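Local coordinates for protein putative pyridoxamine 5-phosphate-dependent dehydrase, WbdK (Escherichia coli O55:H7, PDB 2GMU) that probably catalyses removal of the C3'-hydroxyl from GDP-4-keto-6-deoxy-D-mannose by a combined transamination and deoxygenation, a step in making the O-antigen sugar L-colitose, at residues A52-S57 / V251-M256; T60-M65 / M181-S186; H190-M195 / E263-L268. All coordinates share one frame; numbering follows the deposited sequence.

Contact 1: residues A52-S57 / V251-M256. With PDG (N-({3-hydroxy-2-methyl-5-[(phosphonooxy)methyl]pyridin-4-yl}methyl)-D-glutamic acid), chain E; PDG (N-({3-hydroxy-2-methyl-5-[(phosphonooxy)methyl]pyridin-4-yl}methyl)-D-glutamic acid), chain D.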
loop_
_atom_site.group_PDB
_atom_site.type_symbol
_atom_site.label_atom_id
_atom_site.label_comp_id
_atom_site.label_asym_id
_atom_site.label_seq_id
_atom_site.Cartn_x
_atom_site.Cartn_y
_atom_site.Cartn_z
ATOM N N ALA A 52 -1.931 11.418 -14.516
ATOM C CA ALA A 52 -2.155 10.063 -14.033
ATOM C C ALA A 52 -1.062 9.676 -13.036
ATOM O O ALA A 52 0.109 9.994 -13.227
ATOM C CB ALA A 52 -2.205 9.054 -15.171
ATOM N N VAL A 53 -1.438 8.996 -11.956
ATOM C CA VAL A 53 -0.481 8.550 -10.958
ATOM C C VAL A 53 -0.733 7.079 -10.711
ATOM O O VAL A 53 -1.835 6.678 -10.304
ATOM C CB VAL A 53 -0.521 9.361 -9.660
ATOM C CG1 VAL A 53 0.307 8.722 -8.546
ATOM C CG2 VAL A 53 -0.040 10.791 -9.892
ATOM N N MET A 54 0.269 6.272 -11.031
ATOM C CA MET A 54 0.154 4.845 -10.851
ATOM C C MET A 54 0.481 4.486 -9.405
ATOM O O MET A 54 1.437 4.996 -8.801
ATOM C CB MET A 54 0.966 4.044 -11.891
ATOM C CG MET A 54 0.843 2.528 -11.767
ATOM S SD MET A 54 1.977 1.591 -12.847
ATOM C CE MET A 54 1.068 0.032 -13.040
ATOM N N VAL A 55 -0.366 3.632 -8.840
ATOM C CA VAL A 55 -0.219 3.209 -7.460
ATOM C C VAL A 55 -0.187 1.699 -7.380
ATOM O O VAL A 55 -0.389 1.023 -8.386
ATOM C CB VAL A 55 -1.198 3.911 -6.503
ATOM C CG1 VAL A 55 -0.965 5.411 -6.591
ATOM C CG2 VAL A 55 -2.667 3.642 -6.824
ATOM N N SER A 56 0.068 1.151 -6.208
ATOM C CA SER A 56 0.154 -0.300 -6.090
ATOM C C SER A 56 -1.118 -1.115 -6.374
ATOM O O SER A 56 -1.043 -2.293 -6.718
ATOM C CB SER A 56 0.815 -0.706 -4.784
ATOM O OG SER A 56 0.101 -0.117 -3.719
ATOM N N SER A 57 -2.296 -0.508 -6.220
ATOM C CA SER A 57 -3.564 -1.183 -6.462
ATOM C C SER A 57 -4.677 -0.161 -6.583
ATOM O O SER A 57 -4.503 1.016 -6.260
ATOM C CB SER A 57 -3.930 -2.156 -5.338
ATOM O OG SER A 57 -4.024 -1.465 -4.095
ATOM N N VAL A 251 3.253 3.506 -1.553
ATOM C CA VAL A 251 2.351 2.681 -2.327
ATOM C C VAL A 251 2.771 2.676 -3.774
ATOM O O VAL A 251 1.955 2.631 -4.695
ATOM C CB VAL A 251 0.875 3.024 -2.159
ATOM C CG1 VAL A 251 0.450 2.791 -0.710
ATOM C CG2 VAL A 251 0.598 4.468 -2.558
ATOM N N ARG A 252 4.081 2.730 -3.949
ATOM C CA ARG A 252 4.625 2.737 -5.281
ATOM C C ARG A 252 4.333 1.435 -5.989
ATOM O O ARG A 252 4.296 0.374 -5.373
ATOM C CB ARG A 252 6.133 2.886 -5.229
ATOM C CG ARG A 252 6.598 4.291 -4.893
ATOM C CD ARG A 252 8.118 4.355 -4.816
ATOM N NE ARG A 252 8.667 3.312 -3.955
ATOM C CZ ARG A 252 9.770 3.440 -3.224
ATOM N NH1 ARG A 252 10.497 4.554 -3.219
ATOM N NH2 ARG A 252 10.155 2.418 -2.472
ATOM N N PRO A 253 4.157 1.511 -7.294
ATOM C CA PRO A 253 3.948 0.301 -8.042
ATOM C C PRO A 253 5.337 -0.188 -8.455
ATOM O O PRO A 253 6.335 0.540 -8.384
ATOM C CB PRO A 253 3.221 0.731 -9.317
ATOM C CG PRO A 253 3.652 2.172 -9.543
ATOM C CD PRO A 253 4.194 2.680 -8.211
ATOM N N LEU A 254 5.409 -1.425 -8.902
ATOM C CA LEU A 254 6.676 -1.962 -9.352
ATOM C C LEU A 254 6.937 -1.533 -10.780
ATOM O O LEU A 254 6.005 -1.396 -11.593
ATOM C CB LEU A 254 6.705 -3.497 -9.242
ATOM C CG LEU A 254 6.765 -3.965 -7.788
ATOM C CD1 LEU A 254 6.802 -5.486 -7.742
ATOM C CD2 LEU A 254 8.014 -3.407 -7.114
ATOM N N GLU A 255 8.204 -1.321 -11.097
ATOM C CA GLU A 255 8.510 -0.929 -12.452
ATOM C C GLU A 255 7.904 -1.892 -13.478
ATOM O O GLU A 255 7.489 -1.503 -14.574
ATOM C CB GLU A 255 10.013 -0.724 -12.658
ATOM C CG GLU A 255 10.318 -0.303 -14.102
ATOM C CD GLU A 255 10.229 1.177 -14.310
ATOM O OE1 GLU A 255 9.449 1.886 -13.703
ATOM O OE2 GLU A 255 11.074 1.608 -15.215
ATOM N N MET A 256 7.837 -3.176 -13.104
ATOM C CA MET A 256 7.285 -4.234 -13.956
ATOM C C MET A 256 5.829 -4.000 -14.348
ATOM O O MET A 256 5.425 -4.118 -15.503
ATOM C CB MET A 256 7.380 -5.614 -13.275
ATOM C CG MET A 256 8.531 -6.463 -13.774
ATOM S SD MET A 256 8.568 -8.087 -12.980
ATOM C CE MET A 256 10.346 -8.237 -12.680
HETATM N N1 PDG E . 11.344 2.336 8.442
HETATM C C2 PDG E . 12.645 2.609 8.497
HETATM C C2A PDG E . 13.312 2.953 9.800
HETATM C C3 PDG E . 13.409 2.572 7.344
HETATM O O3 PDG E . 14.731 2.846 7.345
HETATM C C4 PDG E . 12.806 2.233 6.160
HETATM C C4A PDG E . 13.684 2.167 4.903
HETATM C C5 PDG E . 11.431 1.970 6.088
HETATM C C6 PDG E . 10.733 2.002 7.287
HETATM C C5A PDG E . 10.937 1.528 4.846
HETATM O OP4 PDG E . 10.666 0.347 4.236
HETATM P P PDG E . 10.246 0.550 2.692
HETATM O OP1 PDG E . 11.299 1.236 1.928
HETATM O OP2 PDG E . 10.012 -0.915 2.067
HETATM O OP3 PDG E . 8.874 1.401 2.598
HETATM N NA PDG E . 13.506 3.355 4.149
HETATM C CAA PDG E . 13.746 3.337 2.841
HETATM C CBA PDG E . 13.544 4.614 2.003
HETATM C CGA PDG E . 14.014 4.378 0.560
HETATM C CDA PDG E . 12.827 3.979 -0.336
HETATM O OE1 PDG E . 11.906 3.203 0.107
HETATM O OE2 PDG E . 12.772 4.429 -1.538
HETATM C CA PDG E . 14.224 2.024 2.185
HETATM O OA PDG E . 13.541 0.946 2.326
HETATM O OXT PDG E . 15.315 2.005 1.516
HETATM N N1 PDG D . -13.060 -0.354 -5.940
HETATM C C2 PDG D . -13.966 -1.069 -6.587
HETATM C C2A PDG D . -15.342 -0.509 -6.842
HETATM C C3 PDG D . -13.653 -2.338 -7.031
HETATM O O3 PDG D . -14.542 -3.104 -7.704
HETATM C C4 PDG D . -12.386 -2.829 -6.788
HETATM C C4A PDG D . -12.044 -4.242 -7.315
HETATM C C5 PDG D . -11.435 -2.086 -6.064
HETATM C C6 PDG D . -11.825 -0.809 -5.705
HETATM C C5A PDG D . -10.152 -2.599 -5.973
HETATM O OP4 PDG D . -9.067 -2.543 -6.782
HETATM P P PDG D . -7.899 -3.522 -6.298
HETATM O OP1 PDG D . -8.411 -4.912 -6.258
HETATM O OP2 PDG D . -6.730 -3.371 -7.405
HETATM O OP3 PDG D . -7.312 -3.112 -4.841
HETATM N NA PDG D . -12.204 -5.210 -6.267
HETATM C CAA PDG D . -11.596 -6.446 -6.396
HETATM C CBA PDG D . -11.718 -7.543 -5.322
HETATM C CGA PDG D . -10.982 -8.802 -5.833
HETATM C CDA PDG D . -9.505 -8.810 -5.370
HETATM O OE1 PDG D . -8.837 -7.716 -5.239
HETATM O OE2 PDG D . -8.933 -9.928 -5.122
HETATM C CA PDG D . -10.768 -6.737 -7.645
HETATM O OA PDG D . -11.316 -7.332 -8.647
HETATM O OXT PDG D . -9.533 -6.389 -7.665
#

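Contact 2: residues T60-M65 / M181-S186. With PDG (N-({3-hydroxy-2-methyl-5-[(phosphonooxy)methyl]pyridin-4-yl}methyl)-D-glutamic acid), chain D.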
loop_
_atom_site.group_PDB
_atom_site.type_symbol
_atom_site.label_atom_id
_atom_site.label_comp_id
_atom_site.label_asym_id
_atom_site.label_seq_id
_atom_site.Cartn_x
_atom_site.Cartn_y
_atom_site.Cartn_z
ATOM N N THR A 60 -5.365 1.283 -3.187
ATOM C CA THR A 60 -4.540 2.386 -2.717
ATOM C C THR A 60 -4.780 3.638 -3.528
ATOM O O THR A 60 -4.450 4.736 -3.094
ATOM C CB THR A 60 -3.038 2.043 -2.652
ATOM O OG1 THR A 60 -2.592 1.602 -3.922
ATOM C CG2 THR A 60 -2.796 0.960 -1.588
ATOM N N ALA A 61 -5.353 3.473 -4.722
ATOM C CA ALA A 61 -5.634 4.646 -5.507
ATOM C C ALA A 61 -6.687 5.435 -4.718
ATOM O O ALA A 61 -6.585 6.643 -4.451
ATOM C CB ALA A 61 -6.121 4.213 -6.876
ATOM N N ASN A 62 -7.684 4.673 -4.281
ATOM C CA ASN A 62 -8.798 5.175 -3.494
ATOM C C ASN A 62 -8.331 5.889 -2.250
ATOM O O ASN A 62 -8.776 6.999 -1.931
ATOM C CB ASN A 62 -9.733 4.025 -3.074
ATOM C CG ASN A 62 -10.769 3.683 -4.123
ATOM O OD1 ASN A 62 -10.867 4.359 -5.163
ATOM N ND2 ASN A 62 -11.555 2.645 -3.857
ATOM N N LEU A 63 -7.444 5.206 -1.540
ATOM C CA LEU A 63 -6.883 5.710 -0.309
ATOM C C LEU A 63 -6.259 7.084 -0.509
ATOM O O LEU A 63 -6.552 8.042 0.217
ATOM C CB LEU A 63 -5.825 4.725 0.223
ATOM C CG LEU A 63 -5.194 5.165 1.547
ATOM C CD1 LEU A 63 -6.231 5.163 2.671
ATOM C CD2 LEU A 63 -4.050 4.226 1.913
ATOM N N LEU A 64 -5.377 7.164 -1.508
ATOM C CA LEU A 64 -4.706 8.412 -1.813
ATOM C C LEU A 64 -5.705 9.437 -2.318
ATOM O O LEU A 64 -5.583 10.640 -2.090
ATOM C CB LEU A 64 -3.598 8.220 -2.869
ATOM C CG LEU A 64 -2.335 7.512 -2.376
ATOM C CD1 LEU A 64 -1.195 7.728 -3.371
ATOM C CD2 LEU A 64 -1.923 8.004 -0.993
ATOM N N MET A 65 -6.700 8.953 -3.041
ATOM C CA MET A 65 -7.685 9.869 -3.542
ATOM C C MET A 65 -8.359 10.622 -2.398
ATOM O O MET A 65 -8.530 11.836 -2.445
ATOM C CB MET A 65 -8.707 9.184 -4.455
ATOM C CG MET A 65 -9.882 10.100 -4.726
ATOM S SD MET A 65 -11.006 9.458 -5.992
ATOM C CE MET A 65 -11.855 8.177 -5.044
ATOM N N MET A 181 -11.237 13.686 -9.274
ATOM C CA MET A 181 -10.287 12.607 -9.393
ATOM C C MET A 181 -11.077 11.374 -9.778
ATOM O O MET A 181 -12.286 11.302 -9.530
ATOM C CB MET A 181 -9.504 12.306 -8.100
ATOM C CG MET A 181 -8.318 13.218 -7.828
ATOM S SD MET A 181 -7.578 12.882 -6.206
ATOM C CE MET A 181 -8.644 13.861 -5.114
ATOM N N GLY A 182 -10.378 10.420 -10.375
ATOM C CA GLY A 182 -10.951 9.153 -10.765
ATOM C C GLY A 182 -9.969 8.014 -10.462
ATOM O O GLY A 182 -8.769 8.157 -10.693
ATOM N N THR A 183 -10.468 6.885 -9.933
ATOM C CA THR A 183 -9.606 5.742 -9.649
ATOM C C THR A 183 -9.863 4.596 -10.614
ATOM O O THR A 183 -10.990 4.399 -11.084
ATOM C CB THR A 183 -9.664 5.222 -8.205
ATOM O OG1 THR A 183 -10.960 4.754 -7.914
ATOM C CG2 THR A 183 -9.210 6.302 -7.232
ATOM N N PHE A 184 -8.789 3.840 -10.873
ATOM C CA PHE A 184 -8.790 2.685 -11.763
ATOM C C PHE A 184 -7.982 1.548 -11.168
ATOM O O PHE A 184 -7.080 1.755 -10.355
ATOM C CB PHE A 184 -8.153 2.975 -13.140
ATOM C CG PHE A 184 -8.816 4.051 -13.954
ATOM C CD1 PHE A 184 -8.773 5.384 -13.541
ATOM C CD2 PHE A 184 -9.433 3.748 -15.170
ATOM C CE1 PHE A 184 -9.363 6.395 -14.302
ATOM C CE2 PHE A 184 -10.026 4.741 -15.950
ATOM C CZ PHE A 184 -9.989 6.064 -15.506
ATOM N N SER A 185 -8.304 0.339 -11.604
ATOM C CA SER A 185 -7.616 -0.842 -11.133
ATOM C C SER A 185 -7.137 -1.674 -12.308
ATOM O O SER A 185 -7.851 -1.808 -13.300
ATOM C CB SER A 185 -8.516 -1.670 -10.217
ATOM O OG SER A 185 -7.932 -2.932 -9.945
ATOM N N SER A 186 -5.930 -2.224 -12.172
ATOM C CA SER A 186 -5.327 -3.082 -13.177
ATOM C C SER A 186 -4.951 -4.430 -12.571
ATOM O O SER A 186 -3.949 -5.063 -12.911
ATOM C CB SER A 186 -4.147 -2.436 -13.885
ATOM O OG SER A 186 -3.050 -2.299 -13.011
HETATM N N1 PDG D . -13.060 -0.354 -5.940
HETATM C C2 PDG D . -13.966 -1.069 -6.587
HETATM C C2A PDG D . -15.342 -0.509 -6.842
HETATM C C3 PDG D . -13.653 -2.338 -7.031
HETATM O O3 PDG D . -14.542 -3.104 -7.704
HETATM C C4 PDG D . -12.386 -2.829 -6.788
HETATM C C4A PDG D . -12.044 -4.242 -7.315
HETATM C C5 PDG D . -11.435 -2.086 -6.064
HETATM C C6 PDG D . -11.825 -0.809 -5.705
HETATM C C5A PDG D . -10.152 -2.599 -5.973
HETATM O OP4 PDG D . -9.067 -2.543 -6.782
HETATM P P PDG D . -7.899 -3.522 -6.298
HETATM O OP1 PDG D . -8.411 -4.912 -6.258
HETATM O OP2 PDG D . -6.730 -3.371 -7.405
HETATM O OP3 PDG D . -7.312 -3.112 -4.841
HETATM N NA PDG D . -12.204 -5.210 -6.267
HETATM C CAA PDG D . -11.596 -6.446 -6.396
HETATM C CBA PDG D . -11.718 -7.543 -5.322
HETATM C CGA PDG D . -10.982 -8.802 -5.833
HETATM C CDA PDG D . -9.505 -8.810 -5.370
HETATM O OE1 PDG D . -8.837 -7.716 -5.239
HETATM O OE2 PDG D . -8.933 -9.928 -5.122
HETATM C CA PDG D . -10.768 -6.737 -7.645
HETATM O OA PDG D . -11.316 -7.332 -8.647
HETATM O OXT PDG D . -9.533 -6.389 -7.665
#

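Contact 3: residues H190-M195 / E263-L268. With PDG (N-({3-hydroxy-2-methyl-5-[(phosphonooxy)methyl]pyridin-4-yl}methyl)-D-glutamic acid), chain D.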
loop_
_atom_site.group_PDB
_atom_site.type_symbol
_atom_site.label_atom_id
_atom_site.label_comp_id
_atom_site.label_asym_id
_atom_site.label_seq_id
_atom_site.Cartn_x
_atom_site.Cartn_y
_atom_site.Cartn_z
ATOM N N HIS A 190 -9.183 -7.570 -14.864
ATOM C CA HIS A 190 -9.887 -6.322 -14.999
ATOM C C HIS A 190 -9.901 -6.061 -16.497
ATOM O O HIS A 190 -9.675 -6.994 -17.267
ATOM C CB HIS A 190 -9.185 -5.212 -14.203
ATOM C CG HIS A 190 -9.715 -5.278 -12.820
ATOM N ND1 HIS A 190 -10.428 -4.226 -12.259
ATOM C CD2 HIS A 190 -9.683 -6.306 -11.929
ATOM C CE1 HIS A 190 -10.785 -4.616 -11.039
ATOM N NE2 HIS A 190 -10.351 -5.858 -10.815
ATOM N N HIS A 191 -10.129 -4.830 -16.934
ATOM C CA HIS A 191 -10.091 -4.570 -18.368
ATOM C C HIS A 191 -8.667 -4.811 -18.886
ATOM O O HIS A 191 -8.462 -5.347 -19.972
ATOM C CB HIS A 191 -10.658 -3.186 -18.715
ATOM C CG HIS A 191 -12.142 -3.157 -18.511
ATOM N ND1 HIS A 191 -12.713 -2.899 -17.268
ATOM C CD2 HIS A 191 -13.146 -3.376 -19.400
ATOM C CE1 HIS A 191 -14.027 -2.961 -17.425
ATOM N NE2 HIS A 191 -14.317 -3.245 -18.692
ATOM N N ILE A 192 -7.685 -4.422 -18.060
ATOM C CA ILE A 192 -6.246 -4.617 -18.252
ATOM C C ILE A 192 -5.707 -5.174 -16.930
ATOM O O ILE A 192 -6.359 -5.066 -15.874
ATOM C CB ILE A 192 -5.439 -3.401 -18.731
ATOM C CG1 ILE A 192 -5.291 -2.368 -17.611
ATOM C CG2 ILE A 192 -6.118 -2.773 -19.941
ATOM C CD1 ILE A 192 -4.378 -1.190 -17.954
ATOM N N ALA A 193 -4.536 -5.800 -16.959
ATOM C CA ALA A 193 -3.999 -6.372 -15.731
ATOM C C ALA A 193 -2.488 -6.301 -15.685
ATOM O O ALA A 193 -1.830 -6.717 -16.638
ATOM C CB ALA A 193 -4.487 -7.807 -15.550
ATOM N N THR A 194 -1.953 -5.791 -14.574
ATOM C CA THR A 194 -0.509 -5.645 -14.402
ATOM C C THR A 194 -0.019 -6.384 -13.166
ATOM O O THR A 194 0.972 -5.995 -12.531
ATOM C CB THR A 194 -0.173 -4.147 -14.298
ATOM O OG1 THR A 194 -0.857 -3.605 -13.183
ATOM C CG2 THR A 194 -0.650 -3.440 -15.564
ATOM N N MET A 195 -0.761 -7.456 -12.864
ATOM C CA MET A 195 -0.588 -8.329 -11.710
ATOM C C MET A 195 -1.430 -7.718 -10.608
ATOM O O MET A 195 -2.476 -8.240 -10.200
ATOM C CB MET A 195 0.891 -8.517 -11.326
ATOM C CG MET A 195 1.619 -9.305 -12.410
ATOM S SD MET A 195 3.385 -9.533 -12.095
ATOM C CE MET A 195 3.921 -7.796 -12.107
ATOM N N GLU A 263 1.862 -2.232 -22.549
ATOM C CA GLU A 263 1.366 -3.129 -23.592
ATOM C C GLU A 263 -0.145 -3.289 -23.562
ATOM O O GLU A 263 -0.820 -3.329 -24.595
ATOM C CB GLU A 263 2.042 -4.512 -23.524
ATOM C CG GLU A 263 3.533 -4.482 -23.912
ATOM C CD GLU A 263 3.768 -4.123 -25.357
ATOM O OE1 GLU A 263 3.056 -4.527 -26.260
ATOM O OE2 GLU A 263 4.791 -3.330 -25.533
ATOM N N GLN A 264 -0.665 -3.385 -22.350
ATOM C CA GLN A 264 -2.084 -3.554 -22.127
ATOM C C GLN A 264 -2.933 -2.427 -22.675
ATOM O O GLN A 264 -4.021 -2.665 -23.202
ATOM C CB GLN A 264 -2.387 -3.809 -20.638
ATOM C CG GLN A 264 -1.826 -5.161 -20.156
ATOM C CD GLN A 264 -2.770 -6.304 -20.472
ATOM O OE1 GLN A 264 -3.738 -6.538 -19.744
ATOM N NE2 GLN A 264 -2.503 -7.013 -21.566
ATOM N N LEU A 265 -2.434 -1.203 -22.525
ATOM C CA LEU A 265 -3.140 -0.017 -23.008
ATOM C C LEU A 265 -3.328 -0.060 -24.514
ATOM O O LEU A 265 -4.299 0.428 -25.090
ATOM C CB LEU A 265 -2.392 1.283 -22.651
ATOM C CG LEU A 265 -2.515 1.620 -21.180
ATOM C CD1 LEU A 265 -1.822 2.945 -20.850
ATOM C CD2 LEU A 265 -3.986 1.697 -20.832
ATOM N N LYS A 266 -2.349 -0.633 -25.173
ATOM C CA LYS A 266 -2.465 -0.686 -26.599
ATOM C C LYS A 266 -3.604 -1.604 -27.006
ATOM O O LYS A 266 -4.330 -1.348 -27.969
ATOM C CB LYS A 266 -1.155 -1.114 -27.223
ATOM C CG LYS A 266 -0.028 -0.132 -26.982
ATOM C CD LYS A 266 1.296 -0.695 -27.475
ATOM C CE LYS A 266 2.523 0.023 -26.924
ATOM N NZ LYS A 266 3.778 -0.718 -27.157
ATOM N N LYS A 267 -3.753 -2.686 -26.251
ATOM C CA LYS A 267 -4.783 -3.664 -26.550
ATOM C C LYS A 267 -6.158 -3.241 -26.071
ATOM O O LYS A 267 -7.176 -3.815 -26.446
ATOM C CB LYS A 267 -4.412 -4.987 -25.909
ATOM C CG LYS A 267 -2.985 -5.420 -26.221
ATOM C CD LYS A 267 -2.604 -6.752 -25.583
ATOM C CE LYS A 267 -1.360 -7.393 -26.193
ATOM N NZ LYS A 267 -0.898 -8.557 -25.439
ATOM N N LEU A 268 -6.173 -2.245 -25.210
ATOM C CA LEU A 268 -7.406 -1.801 -24.607
ATOM C C LEU A 268 -8.607 -1.624 -25.524
ATOM O O LEU A 268 -9.724 -2.073 -25.248
ATOM C CB LEU A 268 -7.175 -0.623 -23.642
ATOM C CG LEU A 268 -8.425 -0.222 -22.873
ATOM C CD1 LEU A 268 -8.992 -1.396 -22.072
ATOM C CD2 LEU A 268 -8.068 0.925 -21.944
HETATM N N1 PDG D . -13.060 -0.354 -5.940
HETATM C C2 PDG D . -13.966 -1.069 -6.587
HETATM C C2A PDG D . -15.342 -0.509 -6.842
HETATM C C3 PDG D . -13.653 -2.338 -7.031
HETATM O O3 PDG D . -14.542 -3.104 -7.704
HETATM C C4 PDG D . -12.386 -2.829 -6.788
HETATM C C4A PDG D . -12.044 -4.242 -7.315
HETATM C C5 PDG D . -11.435 -2.086 -6.064
HETATM C C6 PDG D . -11.825 -0.809 -5.705
HETATM C C5A PDG D . -10.152 -2.599 -5.973
HETATM O OP4 PDG D . -9.067 -2.543 -6.782
HETATM P P PDG D . -7.899 -3.522 -6.298
HETATM O OP1 PDG D . -8.411 -4.912 -6.258
HETATM O OP2 PDG D . -6.730 -3.371 -7.405
HETATM O OP3 PDG D . -7.312 -3.112 -4.841
HETATM N NA PDG D . -12.204 -5.210 -6.267
HETATM C CAA PDG D . -11.596 -6.446 -6.396
HETATM C CBA PDG D . -11.718 -7.543 -5.322
HETATM C CGA PDG D . -10.982 -8.802 -5.833
HETATM C CDA PDG D . -9.505 -8.810 -5.370
HETATM O OE1 PDG D . -8.837 -7.716 -5.239
HETATM O OE2 PDG D . -8.933 -9.928 -5.122
HETATM C CA PDG D . -10.768 -6.737 -7.645
HETATM O OA PDG D . -11.316 -7.332 -8.647
HETATM O OXT PDG D . -9.533 -6.389 -7.665
#

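Contact 1: residues A52-S57 / V251-M256
Met54 meets Pro253 with the middle of its side chain: CG lies 3.6 Å from Pro253 CG, and SD lies over Pro253 CG and CB. With CG anti to the backbone N (chi1 -178°) and the chain extended, both atoms run along the proline. Val36 of helix 34-47 touches both residues. Val55 turns its CB away, yet its carbonyl O rests 3.7 Å from Pro253 CB, while its CA offers a C-H to Val251 O. Here strand 51-55, an outermost strand, within this chain, of the mixed central sheet of this PLP-clan aminotransferase fold, gives way to the turn leading into helix 58-71. At that turn Ser56 N makes a weak, bent hydrogen bond to Val251 O (2.8 Å, 129°), and Ser56 OG, also hydrogen-bonded to Thr60, packs 3.6 Å from Val251 CB. Ser57 follows as the helix N-cap, its CB 3.5 Å from OP3 of PDG in chain D. Arg252 turns its CB away, and its guanidinium hydrogen-bonds the glutamyl carboxylate of PDG in chain E twice, NH1 to OE2 (2.8 Å, 170°) and NH2 to OE1, as it probably binds the glutamate substrate; NE forms a salt bridge with Glu196 of the second subunit.

Contact 2: residues T60-M65 / M181-S186
Thr183 OG1 donates a hydrogen bond of 2.8 Å to Asn62 OD1, the one polar link between helix 60-65 and strand 181-185. The hydroxyl approaches with a C=O...donor angle of 155°, tilted 20° from the carbonyl plane, and the two side chains are roughly perpendicular. With OG1 between the backbone N and carbonyl carbon, Thr183 keeps CG2 for the apolar side, where it sits 3.7 Å from Ala61 CB and 3.8 Å from Met65 SD. Farther along, the Met65 and Met181 chains lie alongside, running opposite ways, Met65 SD lying 3.8 Å from Met181 CB. The bent end of Met181 brings CE to 3.4 Å from Met65 O, a buried oxygen without a polar partner in the model. Helix and strand run nearly antiparallel, at 163°, with their axes 7.9 Å apart: this is a helix laid on the central sheet of a PLP-clan aminotransferase fold. Ser185, the last residue of the strand, donates a hydrogen bond from OG to OP2 of the pyridoxyl-glutamate adduct PDG in chain D (2.8 Å), so the strand also reaches the adduct's phosphate. The amide of Asn62 is fixed from its other end, since ND2 bonds to Asp161 OD2 and Thr92 O; that same ND2 lies 3.9 Å from N1 of the PDG pyridine. Outward, Ile200 of the neighbouring strand 198-202 touches both Ala61 and Leu64.

Contact 3: residues H190-M195 / E263-L268
Loop 190-195 runs past helix 263-268 with its closest backbone approach at Ile192 and Gln264, whose CA atoms are 5.8 Å apart. Gln264 takes the polar role: its OE1 accepts the N-H of Ala193 at 3.0 Å (154° at the hydrogen), in the carbonyl plane and on a lone pair. A bend at chi2 (-84°) turns the amide back toward the loop, and OE1 is shared with Thr12 OG1, while NE2 bonds to Glu17 OE2. Both ends of the amide thus have partners, which should settle its orientation. The aliphatic part of the same side chain does different work, Gln264 CB packing 3.6 Å from Ile192 CB. Ile192 points at the helix and divides its branches between two leucines. Its CG2 meets Leu268 CD1 at 3.8 Å, the side chains lying crosswise, and its CD1 touches Leu265 CD2 at 4.1 Å. Leu268 CD1 also reaches His191 CB, though more loosely; the far end of that imidazole, NE2, is hydrogen-bonded to Ser302 O. Tyr39 of helix 34-47 closes in on both Ile192 and Leu265. Just before these residues, His190 NE2 donates a hydrogen bond to carboxylate oxygen OA of PDG in chain D (2.8 Å, 161°), and its ring stands edge-to-face with Phe304. In DegT/DnrJ/EryC1 dehydrases of this kind, a histidine takes the place of the lysine that binds PLP in ordinary aminotransferases; His190 is the probable proton donor and acceptor of this active site.

How the contacts relate
All three contacts are mainly buried, but contact 2 lies deepest, its centre about 7 Å from the centre of the chain against about 15 and 14 Å for contacts 1 and 3. Contact 2 lays a helix on an inner strand of the sheet, by apolar packing and one side-chain hydrogen bond. Contact 1 joins the end of strand 51-55 to the loop before helix 255-286, with a weak backbone-to-backbone bond; contact 3 sets a loop against the helix itself, a backbone N-H meeting a glutamine side chain. Val55 and Val251 pack on Thr60, Ala61 and Leu64, whereas Ser186 and Thr194 join contacts 2 and 3 by a probable hydrogen bond. All touch the same PDG; contact 1 alone also reaches the second.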